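Lectin (Trichosanthes anguina, PDB 4HR6) probably binds carbohydrates as a seed lectin, and is a three-chain, nontoxic homologue of the type II ribosome-inactivating proteins. Local coordinates at residues 12-17 with 95-100; 38-43 with 51-56; 81-86 with 107-112; 149-154 with 199-204. All blocks are in the same frame, centred on the assembly; numbering follows the deposited sequence.

Contact 1: 12-17 with 95-100; sequences KDESIT and LFNADP
At chi1 -175° the F96 ring swings to the side opposite its own amide N and reaches out of the last turn of helix 85-96 toward the strand; E14, whose CG is instead anti to the carbonyl carbon (chi1 -54°), lays its aliphatic chain over that ring. This is a strand-on-helix packing in the ribosome-inactivating protein fold: the start of strand 15-21, second in the mixed sheet, meets the C-terminal end of helix 85-96. The evidence for a CH-pi contact is direct, since CB of E14 stands 3.7 Å from the centroid of the F96 ring and only 16° off the ring normal. CG of E14 continues above the CD2 side, and the same ring meets the carbonyl O of S15 in its own plane, S15 O to F96 CD1 being 3.5 Å. Face and edge are thus contacted by different chemistry, carbon above and a carbonyl oxygen beside. The E14 carboxylate has several polar partners: OE2 takes a salt bridge from K12 NZ at 2.9 Å, which reaches it from above the carboxylate plane, while OE1 is hydrogen-bonded to S93 and S10. Because these partners hold the far end, the stem over the ring is probably well fixed. Beyond F96 the helix closes in a Schellman motif, with A98 at positive phi and its N bonded to L95 O at 3.0 Å. L95, which also packs on L103, F107 and I110 of helix 103-119, meets I16, where CD1 of I16 and CD1 of L95 approach to a tight 3.4 Å.

Contact 2: 38-43 with 51-56; sequences SYFFLN and TLFTDT
S38, F40 and F53 have the largest buried surfaces in this contact, and each meets the other segment with a different part of its side chain. S38 points its CB toward the loop, where that carbon rests 3.8 Å from CB of F53, while its OG is hydrogen-bonded to OG1 of T56 at 2.7 Å and also makes a weak hydrogen bond with H57 O. S38 OG (chi1 64°) and T56 OG1 (chi1 70°) each sit between their backbone N and carbonyl carbon, which turns the two hydroxyls to each other. T56 OG1 in turn donates to the carbonyl O of F53 at 2.6 Å, linking S38 to the loop's own backbone. F53 to T56 is a type I beta turn, which is what brings OG1 of T56 back beside F53 O. The turn lies in the loop between helix 46-51 and strand 57-60, and the latter pairs in parallel with strand 37-40, the S38 strand, at one border of the mixed sheet of the ribosome-inactivating protein fold. F40 works from the same strand by its far end alone: CZ is 3.6 Å from the carbonyl O of L52, which lies at the ring edge in its plane, and 4.2 Å from CB of L52. The F40 ring also stacks with F49, within the helix ahead of the loop. F53 completes the apolar part, its CD2 coming within 4.2 Å of F40 CZ, while its side chain also touches Q31 of strand 26-32.

Contact 3: 81-86 with 107-112; sequences IVLGVD and FLVIIQ
I81 can be traced outward from CB, which directs its two branches toward helix 103-119. The shorter branch, CG2, stands anti to the backbone N and abuts CG2 of V109 at 4.0 Å, a methyl-to-methyl approach in which the two side chains run at a slant. The longer branch leaves through CG1, anti to the carbonyl carbon (chi1 -65°), and continues in an extended course to CD1. That terminal methyl reaches CD2 of L108 at 3.7 Å and also lies 4.2 Å from L108 CG, with the two side chains crossing at about a right angle. One isoleucine therefore touches two consecutive helical residues, a different branch serving each. This is apolar packing of the link before helix 85-96 against helix 103-119, part of the helical portion of the ribosome-inactivating protein fold; most of the residues taking part are buried, and no hydrogen bond joins the two segments. V109 is met by more than I81: its CG2 is 4.1 Å from the carbonyl O of V82. Further along, L83 turns its CD2 to the helix, 4.0 Å from CA of V109 and equally far from OE1 of Q112. The leucine and glutamine side chains cross at about a right angle. G84, at the N-cap, starts helix 85-96 with phi 150°, a value open to glycine. On the other segment, NE2 of the Q112 amide is hydrogen-bonded to E147, a partner outside both segments.

Contact 4: 149-154 with 199-204; sequences NWSEIS and LYHCQV
W150 and L199 cross at about a right angle, with L199 CB over one face of the indole: the distance from that carbon to the centroid of the six-membered ring is 4.0 Å, 26° off the normal, which meets the geometry of a CH-pi contact. With L199 CG anti to its backbone N (chi1 -174°), CD1 comes to W150 and CD2 to S151, 3.6 Å from S151 OG. S154 OG lies over the same indole face, likewise offset toward the rim. This hydroxyl both gives and accepts: it receives L199 N at 3.0 Å and donates to W150 O at 2.8 Å. W150 O is therefore gripped twice, S154 N coming from the opposite face of its carbonyl plane. The packing fastens the chain's C-terminal tail to helix 141-159 of the ribosome-inactivating protein fold, at a place where the helix is kinked and S151 and E152 lack the usual N-H bond to the preceding turn. Nearby, C202 is disulfide-bonded to C3 of another chain, so the tail also joins subunits. H201 turns its imidazole toward S151, its NE2 bonding to S151 O at 3.0 Å (141°), with that donor above the carbonyl plane rather than on a lone pair. W150 NE1 is bonded to L197 O.

Contacts 1 and 2 both reach the mixed sheet, their centres 15 Å apart, and contact 2 falls between the two segments of contact 1 along the chain. Contact 3 shares helix 85-96 with contact 1, also 15 Å away, and their segments alternate in sequence. F107 bridges the three, its CE1 3.7 Å from F41 CZ and its CE2 3.8 Å from L95 CD1, which is consistent with sheet and helices sharing one core. Contact 4 comes last and lies apart, about 25 to 33 Å from the others between centres, on the side of the chain opposite contacts 1 and 3. It holds the C-terminal tail, whose C202 forms the interchain disulfide, against helix 141-159.

Contact 1: 12-17 with 95-100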
loop_
_atom_site.group_PDB
_atom_site.type_symbol
_atom_site.label_atom_id
_atom_site.label_comp_id
_atom_site.label_asym_id
_atom_site.label_seq_id
_atom_site.Cartn_x
_atom_site.Cartn_y
_atom_site.Cartn_z
ATOM N N LYS B 12 -0.341 19.718 29.236
ATOM C CA LYS B 12 0.225 20.581 30.279
ATOM C C LYS B 12 1.143 21.671 29.707
ATOM O O LYS B 12 1.827 22.348 30.464
ATOM C CB LYS B 12 1.007 19.751 31.297
ATOM C CG LYS B 12 0.156 18.762 32.082
ATOM C CD LYS B 12 0.988 17.645 32.715
ATOM C CE LYS B 12 1.950 18.165 33.773
ATOM N NZ LYS B 12 2.926 17.122 34.219
ATOM N N ASP B 13 1.160 21.829 28.382
ATOM C CA ASP B 13 2.112 22.711 27.683
ATOM C C ASP B 13 3.598 22.411 27.926
ATOM O O ASP B 13 4.412 23.305 27.923
ATOM C CB ASP B 13 1.822 24.179 27.996
ATOM C CG ASP B 13 0.589 24.664 27.311
ATOM O OD1 ASP B 13 0.638 24.787 26.066
ATOM O OD2 ASP B 13 -0.422 24.908 28.017
ATOM N N GLU B 14 3.938 21.150 28.142
ATOM C CA GLU B 14 5.315 20.727 28.193
ATOM C C GLU B 14 5.720 20.333 26.769
ATOM O O GLU B 14 5.044 19.511 26.136
ATOM C CB GLU B 14 5.455 19.520 29.101
ATOM C CG GLU B 14 4.909 19.675 30.517
ATOM C CD GLU B 14 4.489 18.336 31.114
ATOM O OE1 GLU B 14 3.816 17.530 30.398
ATOM O OE2 GLU B 14 4.831 18.089 32.293
ATOM N N SER B 15 6.819 20.893 26.271
ATOM C CA SER B 15 7.324 20.561 24.930
ATOM C C SER B 15 8.619 19.759 24.987
ATOM O O SER B 15 9.507 20.045 25.788
ATOM C CB SER B 15 7.559 21.827 24.135
ATOM O OG SER B 15 6.335 22.345 23.673
ATOM N N ILE B 16 8.716 18.732 24.151
ATOM C CA ILE B 16 9.990 18.065 23.904
ATOM C C ILE B 16 10.367 18.215 22.436
ATOM O O ILE B 16 9.501 18.365 21.584
ATOM C CB ILE B 16 9.957 16.582 24.264
ATOM C CG1 ILE B 16 9.012 15.800 23.341
ATOM C CG2 ILE B 16 9.561 16.405 25.734
ATOM C CD1 ILE B 16 9.052 14.310 23.589
ATOM N N THR B 17 11.666 18.203 22.159
ATOM C CA THR B 17 12.151 18.227 20.799
ATOM C C THR B 17 12.841 16.907 20.521
ATOM O O THR B 17 13.779 16.527 21.213
ATOM C CB THR B 17 13.142 19.371 20.571
ATOM O OG1 THR B 17 12.459 20.605 20.729
ATOM C CG2 THR B 17 13.703 19.325 19.166
ATOM N N LEU B 95 8.827 11.924 29.157
ATOM C CA LEU B 95 10.057 12.371 28.504
ATOM C C LEU B 95 10.464 13.747 29.017
ATOM O O LEU B 95 11.633 13.984 29.257
ATOM C CB LEU B 95 9.906 12.442 26.983
ATOM C CG LEU B 95 9.850 11.169 26.134
ATOM C CD1 LEU B 95 10.413 11.403 24.734
ATOM C CD2 LEU B 95 10.550 10.009 26.773
ATOM N N PHE B 96 9.501 14.641 29.161
ATOM C CA PHE B 96 9.769 15.980 29.663
ATOM C C PHE B 96 10.394 15.978 31.055
ATOM O O PHE B 96 11.335 16.734 31.300
ATOM C CB PHE B 96 8.507 16.818 29.678
ATOM C CG PHE B 96 8.736 18.253 30.069
ATOM C CD1 PHE B 96 9.120 19.187 29.127
ATOM C CD2 PHE B 96 8.557 18.665 31.379
ATOM C CE1 PHE B 96 9.316 20.509 29.477
ATOM C CE2 PHE B 96 8.768 19.985 31.743
ATOM C CZ PHE B 96 9.143 20.912 30.783
ATOM N N ASN B 97 9.899 15.101 31.934
ATOM C CA ASN B 97 10.427 14.951 33.282
ATOM C C ASN B 97 11.620 14.028 33.341
ATOM O O ASN B 97 12.184 13.828 34.416
ATOM C CB ASN B 97 9.348 14.377 34.207
ATOM C CG ASN B 97 8.124 15.272 34.302
ATOM O OD1 ASN B 97 6.993 14.795 34.297
ATOM N ND2 ASN B 97 8.348 16.570 34.376
ATOM N N ALA B 98 11.971 13.421 32.205
ATOM C CA ALA B 98 13.078 12.473 32.139
ATOM C C ALA B 98 12.960 11.402 33.217
ATOM O O ALA B 98 13.926 11.036 33.870
ATOM C CB ALA B 98 14.413 13.196 32.229
ATOM N N ASP B 99 11.763 10.851 33.350
ATOM C CA ASP B 99 11.507 9.816 34.338
ATOM C C ASP B 99 12.070 8.479 33.893
ATOM O O ASP B 99 11.515 7.846 33.003
ATOM C CB ASP B 99 10.007 9.698 34.574
ATOM C CG ASP B 99 9.683 8.953 35.824
ATOM O OD1 ASP B 99 8.677 9.328 36.435
ATOM O OD2 ASP B 99 10.426 8.009 36.201
ATOM N N PRO B 100 13.150 8.008 34.542
ATOM C CA PRO B 100 13.814 6.842 33.969
ATOM C C PRO B 100 12.993 5.548 34.025
ATOM O O PRO B 100 13.278 4.630 33.285
ATOM C CB PRO B 100 15.096 6.709 34.815
ATOM C CG PRO B 100 14.772 7.359 36.114
ATOM C CD PRO B 100 13.688 8.370 35.867
#

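Contact 2: 38-43 with 51-56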
loop_
_atom_site.group_PDB
_atom_site.type_symbol
_atom_site.label_atom_id
_atom_site.label_comp_id
_atom_site.label_asym_id
_atom_site.label_seq_id
_atom_site.Cartn_x
_atom_site.Cartn_y
_atom_site.Cartn_z
ATOM N N SER B 38 20.179 16.697 27.542
ATOM C CA SER B 38 19.678 16.044 26.366
ATOM C C SER B 38 19.949 14.551 26.539
ATOM O O SER B 38 20.773 14.134 27.367
ATOM C CB SER B 38 20.347 16.615 25.110
ATOM O OG SER B 38 21.748 16.360 25.103
ATOM N N TYR B 39 19.229 13.730 25.787
ATOM C CA TYR B 39 19.320 12.288 25.965
ATOM C C TYR B 39 19.459 11.629 24.616
ATOM O O TYR B 39 18.715 11.933 23.691
ATOM C CB TYR B 39 18.106 11.766 26.721
ATOM C CG TYR B 39 17.916 12.451 28.040
ATOM C CD1 TYR B 39 17.225 13.638 28.114
ATOM C CD2 TYR B 39 18.475 11.935 29.197
ATOM C CE1 TYR B 39 17.074 14.300 29.309
ATOM C CE2 TYR B 39 18.336 12.594 30.404
ATOM C CZ TYR B 39 17.623 13.780 30.447
ATOM O OH TYR B 39 17.457 14.470 31.632
ATOM N N PHE B 40 20.453 10.753 24.510
ATOM C CA PHE B 40 20.844 10.148 23.252
ATOM C C PHE B 40 20.708 8.660 23.418
ATOM O O PHE B 40 21.058 8.126 24.475
ATOM C CB PHE B 40 22.301 10.481 22.917
ATOM C CG PHE B 40 22.492 11.843 22.333
ATOM C CD1 PHE B 40 22.405 12.969 23.123
ATOM C CD2 PHE B 40 22.769 12.001 20.983
ATOM C CE1 PHE B 40 22.592 14.231 22.574
ATOM C CE2 PHE B 40 22.939 13.255 20.426
ATOM C CZ PHE B 40 22.856 14.378 21.226
ATOM N N PHE B 41 20.194 7.992 22.386
ATOM C CA PHE B 41 20.203 6.535 22.375
ATOM C C PHE B 41 21.634 6.043 22.300
ATOM O O PHE B 41 22.495 6.691 21.721
ATOM C CB PHE B 41 19.389 5.982 21.197
ATOM C CG PHE B 41 17.900 6.068 21.404
ATOM C CD1 PHE B 41 17.183 7.150 20.935
ATOM C CD2 PHE B 41 17.229 5.084 22.106
ATOM C CE1 PHE B 41 15.820 7.251 21.140
ATOM C CE2 PHE B 41 15.858 5.176 22.317
ATOM C CZ PHE B 41 15.152 6.261 21.831
ATOM N N LEU B 42 21.847 4.869 22.872
ATOM C CA LEU B 42 23.131 4.224 22.949
ATOM C C LEU B 42 23.737 4.010 21.545
ATOM O O LEU B 42 24.941 4.076 21.373
ATOM C CB LEU B 42 22.955 2.908 23.695
ATOM C CG LEU B 42 24.167 2.065 24.085
ATOM C CD1 LEU B 42 25.208 2.892 24.839
ATOM C CD2 LEU B 42 23.672 0.902 24.928
ATOM N N ASN B 43 22.898 3.787 20.543
ATOM C CA ASN B 43 23.381 3.567 19.202
ATOM C C ASN B 43 23.164 4.763 18.311
ATOM O O ASN B 43 23.200 4.639 17.099
ATOM C CB ASN B 43 22.729 2.323 18.611
ATOM C CG ASN B 43 21.246 2.501 18.379
ATOM O OD1 ASN B 43 20.588 3.222 19.110
ATOM N ND2 ASN B 43 20.720 1.842 17.372
ATOM N N THR B 51 26.826 17.298 16.459
ATOM C CA THR B 51 26.021 18.323 15.832
ATOM C C THR B 51 24.723 18.644 16.556
ATOM O O THR B 51 24.157 19.687 16.289
ATOM C CB THR B 51 25.681 17.955 14.365
ATOM O OG1 THR B 51 25.095 16.663 14.323
ATOM C CG2 THR B 51 26.932 17.930 13.495
ATOM N N LEU B 52 24.226 17.778 17.445
ATOM C CA LEU B 52 22.935 18.051 18.092
ATOM C C LEU B 52 23.080 18.376 19.560
ATOM O O LEU B 52 23.785 17.695 20.281
ATOM C CB LEU B 52 21.994 16.853 17.989
ATOM C CG LEU B 52 21.548 16.397 16.610
ATOM C CD1 LEU B 52 20.893 15.026 16.718
ATOM C CD2 LEU B 52 20.604 17.421 16.006
ATOM N N PHE B 53 22.345 19.384 19.996
ATOM C CA PHE B 53 22.224 19.730 21.407
ATOM C C PHE B 53 23.595 19.892 22.048
ATOM O O PHE B 53 23.843 19.427 23.153
ATOM C CB PHE B 53 21.363 18.695 22.151
ATOM C CG PHE B 53 20.043 18.401 21.479
ATOM C CD1 PHE B 53 19.200 19.426 21.067
ATOM C CD2 PHE B 53 19.644 17.090 21.237
ATOM C CE1 PHE B 53 17.998 19.150 20.434
ATOM C CE2 PHE B 53 18.444 16.819 20.607
ATOM C CZ PHE B 53 17.623 17.844 20.207
ATOM N N THR B 54 24.487 20.569 21.337
ATOM C CA THR B 54 25.894 20.650 21.753
ATOM C C THR B 54 26.117 21.607 22.921
ATOM O O THR B 54 27.126 21.529 23.589
ATOM C CB THR B 54 26.794 21.045 20.570
ATOM O OG1 THR B 54 26.241 22.196 19.912
ATOM C CG2 THR B 54 26.855 19.899 19.583
ATOM N N ASP B 55 25.160 22.487 23.164
ATOM C CA ASP B 55 25.167 23.344 24.342
ATOM C C ASP B 55 24.320 22.744 25.474
ATOM O O ASP B 55 23.635 23.475 26.175
ATOM C CB ASP B 55 24.597 24.708 23.957
ATOM C CG ASP B 55 23.179 24.602 23.446
ATOM O OD1 ASP B 55 22.916 23.733 22.585
ATOM O OD2 ASP B 55 22.315 25.350 23.931
ATOM N N THR B 56 24.362 21.420 25.642
ATOM C CA THR B 56 23.654 20.736 26.722
ATOM C C THR B 56 24.576 19.688 27.294
ATOM O O THR B 56 25.580 19.350 26.681
ATOM C CB THR B 56 22.334 20.060 26.221
ATOM O OG1 THR B 56 22.623 18.931 25.380
ATOM C CG2 THR B 56 21.526 21.030 25.453
#

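Contact 3: 81-86 with 107-112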
loop_
_atom_site.group_PDB
_atom_site.type_symbol
_atom_site.label_atom_id
_atom_site.label_comp_id
_atom_site.label_asym_id
_atom_site.label_seq_id
_atom_site.Cartn_x
_atom_site.Cartn_y
_atom_site.Cartn_z
ATOM N N ILE B 81 0.988 -2.676 24.647
ATOM C CA ILE B 81 1.055 -1.286 25.031
ATOM C C ILE B 81 0.024 -0.485 24.279
ATOM O O ILE B 81 0.009 -0.487 23.052
ATOM C CB ILE B 81 2.453 -0.716 24.748
ATOM C CG1 ILE B 81 3.483 -1.422 25.636
ATOM C CG2 ILE B 81 2.482 0.778 24.992
ATOM C CD1 ILE B 81 4.892 -1.333 25.112
ATOM N N VAL B 82 -0.811 0.228 25.023
ATOM C CA VAL B 82 -1.899 0.980 24.438
ATOM C C VAL B 82 -1.376 2.236 23.763
ATOM O O VAL B 82 -0.471 2.889 24.282
ATOM C CB VAL B 82 -3.004 1.356 25.478
ATOM C CG1 VAL B 82 -3.757 0.121 25.916
ATOM C CG2 VAL B 82 -2.424 2.038 26.712
ATOM N N LEU B 83 -1.959 2.547 22.606
ATOM C CA LEU B 83 -1.707 3.764 21.852
ATOM C C LEU B 83 -2.979 4.595 21.823
ATOM O O LEU B 83 -4.086 4.054 21.910
ATOM C CB LEU B 83 -1.318 3.430 20.416
ATOM C CG LEU B 83 -0.141 2.464 20.291
ATOM C CD1 LEU B 83 0.190 2.269 18.825
ATOM C CD2 LEU B 83 1.052 3.001 21.078
ATOM N N GLY B 84 -2.815 5.904 21.667
ATOM C CA GLY B 84 -3.944 6.823 21.632
ATOM C C GLY B 84 -3.558 8.183 22.158
ATOM O O GLY B 84 -2.396 8.432 22.506
ATOM N N VAL B 85 -4.547 9.055 22.246
ATOM C CA VAL B 85 -4.334 10.439 22.614
ATOM C C VAL B 85 -3.739 10.560 24.016
ATOM O O VAL B 85 -2.763 11.282 24.218
ATOM C CB VAL B 85 -5.649 11.222 22.548
ATOM C CG1 VAL B 85 -5.431 12.663 22.991
ATOM C CG2 VAL B 85 -6.213 11.165 21.131
ATOM N N ASP B 86 -4.318 9.853 24.978
ATOM C CA ASP B 86 -3.893 10.005 26.360
ATOM C C ASP B 86 -2.599 9.261 26.644
ATOM O O ASP B 86 -1.776 9.747 27.386
ATOM C CB ASP B 86 -5.006 9.583 27.342
ATOM C CG ASP B 86 -6.235 10.479 27.252
ATOM O OD1 ASP B 86 -6.104 11.714 27.356
ATOM O OD2 ASP B 86 -7.346 9.943 27.072
ATOM N N PHE B 107 8.865 6.023 24.786
ATOM C CA PHE B 107 9.428 5.998 23.436
ATOM C C PHE B 107 8.635 5.072 22.486
ATOM O O PHE B 107 8.360 5.421 21.352
ATOM C CB PHE B 107 10.912 5.596 23.451
ATOM C CG PHE B 107 11.854 6.758 23.638
ATOM C CD1 PHE B 107 12.777 6.764 24.667
ATOM C CD2 PHE B 107 11.815 7.841 22.777
ATOM C CE1 PHE B 107 13.652 7.838 24.830
ATOM C CE2 PHE B 107 12.680 8.921 22.939
ATOM C CZ PHE B 107 13.594 8.915 23.963
ATOM N N LEU B 108 8.268 3.899 22.963
ATOM C CA LEU B 108 7.451 2.969 22.173
ATOM C C LEU B 108 6.135 3.603 21.674
ATOM O O LEU B 108 5.757 3.464 20.500
ATOM C CB LEU B 108 7.170 1.734 23.003
ATOM C CG LEU B 108 7.869 0.402 22.718
ATOM C CD1 LEU B 108 9.001 0.473 21.733
ATOM C CD2 LEU B 108 8.300 -0.272 24.020
ATOM N N VAL B 109 5.474 4.349 22.546
ATOM C CA VAL B 109 4.269 5.061 22.159
ATOM C C VAL B 109 4.551 6.109 21.086
ATOM O O VAL B 109 3.895 6.155 20.034
ATOM C CB VAL B 109 3.613 5.724 23.386
ATOM C CG1 VAL B 109 2.430 6.565 22.967
ATOM C CG2 VAL B 109 3.172 4.668 24.402
ATOM N N ILE B 110 5.540 6.958 21.356
ATOM C CA ILE B 110 5.819 8.103 20.517
ATOM C C ILE B 110 6.330 7.663 19.143
ATOM O O ILE B 110 5.879 8.165 18.123
ATOM C CB ILE B 110 6.822 9.050 21.202
ATOM C CG1 ILE B 110 6.139 9.787 22.347
ATOM C CG2 ILE B 110 7.371 10.058 20.206
ATOM C CD1 ILE B 110 7.087 10.278 23.408
ATOM N N ILE B 111 7.262 6.721 19.124
ATOM C CA ILE B 111 7.840 6.260 17.879
ATOM C C ILE B 111 6.733 5.695 16.978
ATOM O O ILE B 111 6.640 6.044 15.808
ATOM C CB ILE B 111 8.986 5.240 18.147
ATOM C CG1 ILE B 111 10.198 5.985 18.724
ATOM C CG2 ILE B 111 9.389 4.494 16.889
ATOM C CD1 ILE B 111 11.278 5.075 19.249
ATOM N N GLN B 112 5.871 4.862 17.537
ATOM C CA GLN B 112 4.811 4.262 16.737
ATOM C C GLN B 112 3.817 5.288 16.227
ATOM O O GLN B 112 3.470 5.283 15.054
ATOM C CB GLN B 112 4.114 3.170 17.513
ATOM C CG GLN B 112 4.999 1.963 17.699
ATOM C CD GLN B 112 4.268 0.838 18.357
ATOM O OE1 GLN B 112 4.110 0.810 19.579
ATOM N NE2 GLN B 112 3.816 -0.103 17.556
#

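Contact 4: 149-154 with 199-204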
loop_
_atom_site.group_PDB
_atom_site.type_symbol
_atom_site.label_atom_id
_atom_site.label_comp_id
_atom_site.label_asym_id
_atom_site.label_seq_id
_atom_site.Cartn_x
_atom_site.Cartn_y
_atom_site.Cartn_z
ATOM N N ASN B 149 8.850 -5.111 9.010
ATOM C CA ASN B 149 9.264 -5.376 7.612
ATOM C C ASN B 149 9.515 -4.165 6.741
ATOM O O ASN B 149 9.770 -4.314 5.552
ATOM C CB ASN B 149 8.220 -6.258 6.928
ATOM C CG ASN B 149 8.300 -7.694 7.382
ATOM O OD1 ASN B 149 9.254 -8.382 7.084
ATOM N ND2 ASN B 149 7.323 -8.138 8.123
ATOM N N TRP B 150 9.449 -2.957 7.307
ATOM C CA TRP B 150 9.573 -1.735 6.499
ATOM C C TRP B 150 10.855 -1.659 5.680
ATOM O O TRP B 150 10.846 -1.233 4.521
ATOM C CB TRP B 150 9.503 -0.512 7.404
ATOM C CG TRP B 150 9.689 0.757 6.708
ATOM C CD1 TRP B 150 8.852 1.312 5.800
ATOM C CD2 TRP B 150 10.769 1.686 6.881
ATOM N NE1 TRP B 150 9.341 2.531 5.383
ATOM C CE2 TRP B 150 10.521 2.778 6.022
ATOM C CE3 TRP B 150 11.929 1.691 7.665
ATOM C CZ2 TRP B 150 11.382 3.873 5.924
ATOM C CZ3 TRP B 150 12.789 2.780 7.573
ATOM C CH2 TRP B 150 12.503 3.865 6.716
ATOM N N SER B 151 11.968 -2.027 6.307
ATOM C CA SER B 151 13.250 -2.023 5.626
ATOM C C SER B 151 13.257 -2.973 4.444
ATOM O O SER B 151 13.675 -2.622 3.357
ATOM C CB SER B 151 14.371 -2.427 6.590
ATOM O OG SER B 151 15.600 -2.372 5.897
ATOM N N GLU B 152 12.801 -4.184 4.693
ATOM C CA GLU B 152 12.724 -5.236 3.695
ATOM C C GLU B 152 11.736 -4.898 2.566
ATOM O O GLU B 152 12.027 -5.162 1.402
ATOM C CB GLU B 152 12.302 -6.519 4.396
ATOM C CG GLU B 152 12.291 -7.765 3.541
ATOM C CD GLU B 152 13.656 -8.145 2.983
ATOM O OE1 GLU B 152 14.687 -7.752 3.553
ATOM O OE2 GLU B 152 13.684 -8.854 1.958
ATOM N N ILE B 153 10.579 -4.323 2.914
ATOM C CA ILE B 153 9.611 -3.848 1.911
ATOM C C ILE B 153 10.218 -2.766 1.066
ATOM O O ILE B 153 10.090 -2.785 -0.150
ATOM C CB ILE B 153 8.326 -3.274 2.559
ATOM C CG1 ILE B 153 7.478 -4.397 3.130
ATOM C CG2 ILE B 153 7.490 -2.455 1.577
ATOM C CD1 ILE B 153 6.403 -3.907 4.077
ATOM N N SER B 154 10.864 -1.800 1.690
ATOM C CA SER B 154 11.558 -0.793 0.897
ATOM C C SER B 154 12.580 -1.410 -0.082
ATOM O O SER B 154 12.682 -0.989 -1.213
ATOM C CB SER B 154 12.293 0.200 1.796
ATOM O OG SER B 154 11.456 0.851 2.708
ATOM N N LEU B 199 12.803 3.488 2.802
ATOM C CA LEU B 199 14.234 3.531 3.081
ATOM C C LEU B 199 15.033 3.315 1.796
ATOM O O LEU B 199 14.750 2.387 1.036
ATOM C CB LEU B 199 14.587 2.439 4.092
ATOM C CG LEU B 199 16.017 2.389 4.638
ATOM C CD1 LEU B 199 16.323 3.587 5.515
ATOM C CD2 LEU B 199 16.183 1.102 5.428
ATOM N N TYR B 200 16.027 4.165 1.573
ATOM C CA TYR B 200 16.983 3.986 0.483
ATOM C C TYR B 200 17.900 2.765 0.670
ATOM O O TYR B 200 18.525 2.596 1.699
ATOM C CB TYR B 200 17.847 5.238 0.343
ATOM C CG TYR B 200 18.902 5.110 -0.719
ATOM C CD1 TYR B 200 20.203 4.728 -0.385
ATOM C CD2 TYR B 200 18.604 5.341 -2.055
ATOM C CE1 TYR B 200 21.175 4.598 -1.344
ATOM C CE2 TYR B 200 19.575 5.225 -3.020
ATOM C CZ TYR B 200 20.862 4.843 -2.657
ATOM O OH TYR B 200 21.838 4.722 -3.606
ATOM N N HIS B 201 17.955 1.906 -0.333
ATOM C CA HIS B 201 18.920 0.797 -0.361
ATOM C C HIS B 201 19.786 0.898 -1.596
ATOM O O HIS B 201 20.999 0.700 -1.506
ATOM C CB HIS B 201 18.228 -0.562 -0.395
ATOM C CG HIS B 201 17.592 -0.967 0.894
ATOM N ND1 HIS B 201 18.284 -1.610 1.889
ATOM C CD2 HIS B 201 16.320 -0.848 1.338
ATOM C CE1 HIS B 201 17.468 -1.870 2.897
ATOM N NE2 HIS B 201 16.268 -1.426 2.582
ATOM N N CYS B 202 19.171 1.175 -2.754
ATOM C CA CYS B 202 19.893 1.151 -4.024
ATOM C C CYS B 202 19.456 2.243 -4.981
ATOM O O CYS B 202 18.310 2.692 -4.913
ATOM C CB CYS B 202 19.686 -0.190 -4.689
ATOM S SG CYS B 202 20.554 -1.562 -3.891
ATOM N N GLN B 203 20.374 2.667 -5.860
ATOM C CA GLN B 203 20.072 3.655 -6.875
ATOM C C GLN B 203 19.518 3.015 -8.142
ATOM O O GLN B 203 20.273 2.721 -9.069
ATOM C CB GLN B 203 21.301 4.515 -7.214
ATOM C CG GLN B 203 21.211 5.957 -6.725
ATOM C CD GLN B 203 20.974 6.994 -7.816
ATOM O OE1 GLN B 203 21.614 6.971 -8.870
ATOM N NE2 GLN B 203 20.081 7.946 -7.541
ATOM N N VAL B 204 18.199 2.828 -8.193
ATOM C CA VAL B 204 17.530 2.276 -9.398
ATOM C C VAL B 204 16.545 3.311 -9.955
ATOM O O VAL B 204 16.535 4.447 -9.485
ATOM C CB VAL B 204 16.803 0.928 -9.116
ATOM C CG1 VAL B 204 16.793 0.055 -10.376
ATOM C CG2 VAL B 204 17.481 0.151 -7.996
#